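Local atomic coordinates of bacteriocin (Streptococcus pyogenes, PDB entry 2FU2), a protein that probably confers immunity to a bacteriocin, protecting the cell that makes it. Residues K5-A10 against F70-L75. Residues are numbered along the deposited sequence; the frame is centred on the assembly and turned at random.
Sequences KEILDA and FDLSRL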
ATOM      1  N   LYS A   5      -1.396 -12.784  -2.036  1.00 31.50           N
ATOM      2  CA  LYS A   5      -2.347 -12.257  -3.026  1.00 31.93           C
ATOM      3  C   LYS A   5      -3.348 -11.170  -2.537  1.00 31.80           C
ATOM      4  O   LYS A   5      -3.650 -10.244  -3.271  1.00 32.07           O
ATOM      5  CB  LYS A   5      -3.074 -13.424  -3.669  1.00 31.69           C
ATOM      6  CG  LYS A   5      -2.152 -14.285  -4.509  1.00 33.92           C
ATOM      7  CD  LYS A   5      -2.526 -15.748  -4.325  1.00 42.01           C
ATOM      8  CE  LYS A   5      -1.913 -16.657  -5.397  1.00 45.12           C
ATOM      9  NZ  LYS A   5      -2.285 -18.121  -5.117  1.00 46.94           N
ATOM     10  N   GLU A   6      -3.834 -11.295  -1.304  1.00 31.89           N
ATOM     11  CA  GLU A   6      -4.795 -10.352  -0.756  1.00 33.15           C
ATOM     12  C   GLU A   6      -4.073  -9.018  -0.595  1.00 32.40           C
ATOM     13  O   GLU A   6      -4.645  -7.961  -0.881  1.00 32.83           O
ATOM     14  CB  GLU A   6      -5.373 -10.834   0.594  1.00 32.25           C
ATOM     15  CG  GLU A   6      -6.183 -12.076   0.457  1.00 34.75           C
ATOM     16  CD  GLU A   6      -6.588 -12.775   1.789  1.00 34.91           C
ATOM     17  OE1 GLU A   6      -5.716 -13.025   2.661  1.00 36.20           O
ATOM     18  OE2 GLU A   6      -7.791 -13.120   1.924  1.00 36.26           O
ATOM     19  N   ILE A   7      -2.819  -9.063  -0.142  1.00 31.01           N
ATOM     20  CA  ILE A   7      -2.046  -7.822   0.011  1.00 30.52           C
ATOM     21  C   ILE A   7      -1.730  -7.197  -1.374  1.00 30.86           C
ATOM     22  O   ILE A   7      -1.847  -5.958  -1.561  1.00 30.45           O
ATOM     23  CB  ILE A   7      -0.782  -8.056   0.869  1.00 30.86           C
ATOM     24  CG1 ILE A   7      -1.205  -8.659   2.235  1.00 28.77           C
ATOM     25  CG2 ILE A   7       0.146  -6.733   0.953  1.00 29.29           C
ATOM     26  CD1 ILE A   7      -0.111  -8.836   3.181  1.00 26.71           C
ATOM     27  N   LEU A   8      -1.386  -8.047  -2.336  1.00 29.53           N
ATOM     28  CA  LEU A   8      -1.095  -7.577  -3.683  1.00 30.42           C
ATOM     29  C   LEU A   8      -2.344  -6.928  -4.275  1.00 30.67           C
ATOM     30  O   LEU A   8      -2.269  -5.798  -4.805  1.00 30.46           O
ATOM     31  CB  LEU A   8      -0.592  -8.704  -4.563  1.00 29.58           C
ATOM     32  CG  LEU A   8      -0.179  -8.359  -6.015  1.00 33.32           C
ATOM     33  CD1 LEU A   8       0.911  -7.267  -6.189  1.00 29.74           C
ATOM     34  CD2 LEU A   8       0.312  -9.653  -6.734  1.00 32.50           C
ATOM     35  N   ASP A   9      -3.505  -7.590  -4.123  1.00 29.74           N
ATOM     36  CA  ASP A   9      -4.730  -6.988  -4.591  1.00 30.28           C
ATOM     37  C   ASP A   9      -5.094  -5.644  -3.903  1.00 31.44           C
ATOM     38  O   ASP A   9      -5.431  -4.643  -4.608  1.00 32.46           O
ATOM     39  CB  ASP A   9      -5.891  -7.974  -4.497  1.00 30.14           C
ATOM     40  CG  ASP A   9      -5.790  -9.100  -5.522  1.00 29.09           C
ATOM     41  OD1 ASP A   9      -4.942  -9.006  -6.430  1.00 27.71           O
ATOM     42  OD2 ASP A   9      -6.556 -10.083  -5.395  1.00 25.74           O
ATOM     43  N   ALA A  10      -5.012  -5.620  -2.549  1.00 31.15           N
ATOM     44  CA  ALA A  10      -5.116  -4.395  -1.780  1.00 31.02           C
ATOM     45  C   ALA A  10      -4.190  -3.271  -2.246  1.00 30.56           C
ATOM     46  O   ALA A  10      -4.646  -2.121  -2.364  1.00 31.53           O
ATOM     47  CB  ALA A  10      -4.936  -4.662  -0.264  1.00 31.48           C
ATOM     48  N   PHE A  70      -7.045   2.534   4.111  1.00 31.58           N
ATOM     49  CA  PHE A  70      -7.234   1.947   5.426  1.00 32.18           C
ATOM     50  C   PHE A  70      -7.315   0.435   5.401  1.00 32.53           C
ATOM     51  O   PHE A  70      -6.821  -0.223   6.338  1.00 32.60           O
ATOM     52  CB  PHE A  70      -8.453   2.538   6.099  1.00 32.82           C
ATOM     53  CG  PHE A  70      -8.245   3.968   6.590  1.00 34.33           C
ATOM     54  CD1 PHE A  70      -7.366   4.246   7.654  1.00 35.11           C
ATOM     55  CD2 PHE A  70      -8.926   5.039   5.979  1.00 32.83           C
ATOM     56  CE1 PHE A  70      -7.183   5.602   8.114  1.00 38.49           C
ATOM     57  CE2 PHE A  70      -8.778   6.361   6.432  1.00 31.59           C
ATOM     58  CZ  PHE A  70      -7.909   6.654   7.487  1.00 33.49           C
ATOM     59  N   ASP A  71      -7.965  -0.115   4.365  1.00 31.41           N
ATOM     60  CA  ASP A  71      -8.001  -1.534   4.161  1.00 31.64           C
ATOM     61  C   ASP A  71      -6.598  -2.186   4.038  1.00 31.39           C
ATOM     62  O   ASP A  71      -6.244  -3.067   4.823  1.00 31.92           O
ATOM     63  CB  ASP A  71      -8.812  -1.851   2.905  1.00 32.97           C
ATOM     64  CG  ASP A  71     -10.311  -1.701   3.105  1.00 36.12           C
ATOM     65  OD1 ASP A  71     -10.808  -1.456   4.234  1.00 41.36           O
ATOM     66  OD2 ASP A  71     -11.001  -1.815   2.074  1.00 40.06           O
ATOM     67  N   LEU A  72      -5.822  -1.762   3.036  1.00 29.92           N
ATOM     68  CA  LEU A  72      -4.405  -2.055   2.946  1.00 29.53           C
ATOM     69  C   LEU A  72      -3.654  -1.839   4.250  1.00 29.30           C
ATOM     70  O   LEU A  72      -2.920  -2.714   4.728  1.00 30.68           O
ATOM     71  CB  LEU A  72      -3.733  -1.189   1.853  1.00 29.15           C
ATOM     72  CG  LEU A  72      -2.242  -1.392   1.659  1.00 27.50           C
ATOM     73  CD1 LEU A  72      -1.856  -2.909   1.468  1.00 31.87           C
ATOM     74  CD2 LEU A  72      -1.795  -0.586   0.438  1.00 28.02           C
ATOM     75  N   SER A  73      -3.782  -0.681   4.819  1.00 27.95           N
ATOM     76  CA  SER A  73      -3.076  -0.446   6.112  1.00 28.82           C
ATOM     77  C   SER A  73      -3.345  -1.568   7.123  1.00 29.07           C
ATOM     78  O   SER A  73      -2.431  -2.060   7.747  1.00 27.24           O
ATOM     79  CB  SER A  73      -3.536   0.854   6.744  1.00 27.53           C
ATOM     80  OG  SER A  73      -2.851   1.073   7.956  1.00 32.10           O
ATOM     81  N   ARG A  74      -4.630  -1.970   7.241  1.00 29.43           N
ATOM     82  CA  ARG A  74      -5.061  -2.962   8.154  1.00 29.54           C
ATOM     83  C   ARG A  74      -4.372  -4.315   7.903  1.00 30.44           C
ATOM     84  O   ARG A  74      -3.876  -4.984   8.829  1.00 29.70           O
ATOM     85  CB  ARG A  74      -6.580  -3.098   8.038  1.00 30.35           C
ATOM     86  CG  ARG A  74      -7.095  -4.216   8.869  1.00 29.51           C
ATOM     87  CD  ARG A  74      -8.279  -4.889   8.296  1.00 27.46           C
ATOM     88  NE  ARG A  74      -8.682  -5.913   9.245  1.00 26.55           N
ATOM     89  CZ  ARG A  74      -9.888  -6.457   9.264  1.00 28.77           C
ATOM     90  NH1 ARG A  74     -10.793  -6.057   8.376  1.00 27.84           N
ATOM     91  NH2 ARG A  74     -10.187  -7.374  10.168  1.00 26.33           N
ATOM     92  N   LEU A  75      -4.368  -4.709   6.637  1.00 29.94           N
ATOM     93  CA  LEU A  75      -3.769  -5.935   6.227  1.00 30.81           C
ATOM     94  C   LEU A  75      -2.273  -6.053   6.538  1.00 31.87           C
ATOM     95  O   LEU A  75      -1.836  -7.117   6.983  1.00 32.62           O
ATOM     96  CB  LEU A  75      -4.021  -6.180   4.720  1.00 31.10           C
ATOM     97  CG  LEU A  75      -5.476  -6.400   4.294  1.00 32.12           C
ATOM     98  CD1 LEU A  75      -5.551  -6.851   2.841  1.00 30.38           C
ATOM     99  CD2 LEU A  75      -6.138  -7.458   5.164  1.00 35.57           C
TER
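Ala10 meets Leu72 and Leu75 where the first and last helices of an antiparallel four-helix bundle come together, a fold in keeping with the enterocin A immunity family. The segments 5-10 and 70-75 run at 152° to each other, nearly antiparallel, with their axes 9.6 Å apart at closest approach. Ala10 points its CB at the partner helix, and here the backbones come close: the CA atoms of Ala10 and Leu72 are 5.3 Å apart, the closer of the two backbone pairings.

Two leucines, one helical turn apart, receive the Ala10 methyl from different directions. Leu75 CD1 lies 3.8 Å from Ala10 CB, and Leu72 CD1 approaches the same carbon from another side at 3.9 Å. The CD1 atoms of Leu72 and Leu75 are themselves 5.6 Å apart, so they flank the methyl without meeting each other. In both leucines CD1, not CD2, is the branch that meets the methyl. Different first torsions bring the two branch points to it: in Leu72, CG is anti to the backbone N (chi1 180°), whereas in Leu75 it is anti to the carbonyl carbon (chi1 -65°).

Beyond the shared methyl the leucines diverge. Leu72 reaches the inner side of the bundle, its CD1 approaching Ile7 CG2 more loosely at 4.3 Å; Leu72 also packs on Leu11 and Val14 of its partner helix and on Ile54 of helix 44-60, while Ile7 touches Leu37 and Met42. Leu75 serves the more exposed side, near Glu6, whose carboxylate OE1 is hydrogen-bonded to the backbone N of Ser3. There Leu75 CD1 rests 4.0 Å from Glu6 O, a carbonyl oxygen already engaged within its own helix by Ala10 N at 2.9 Å.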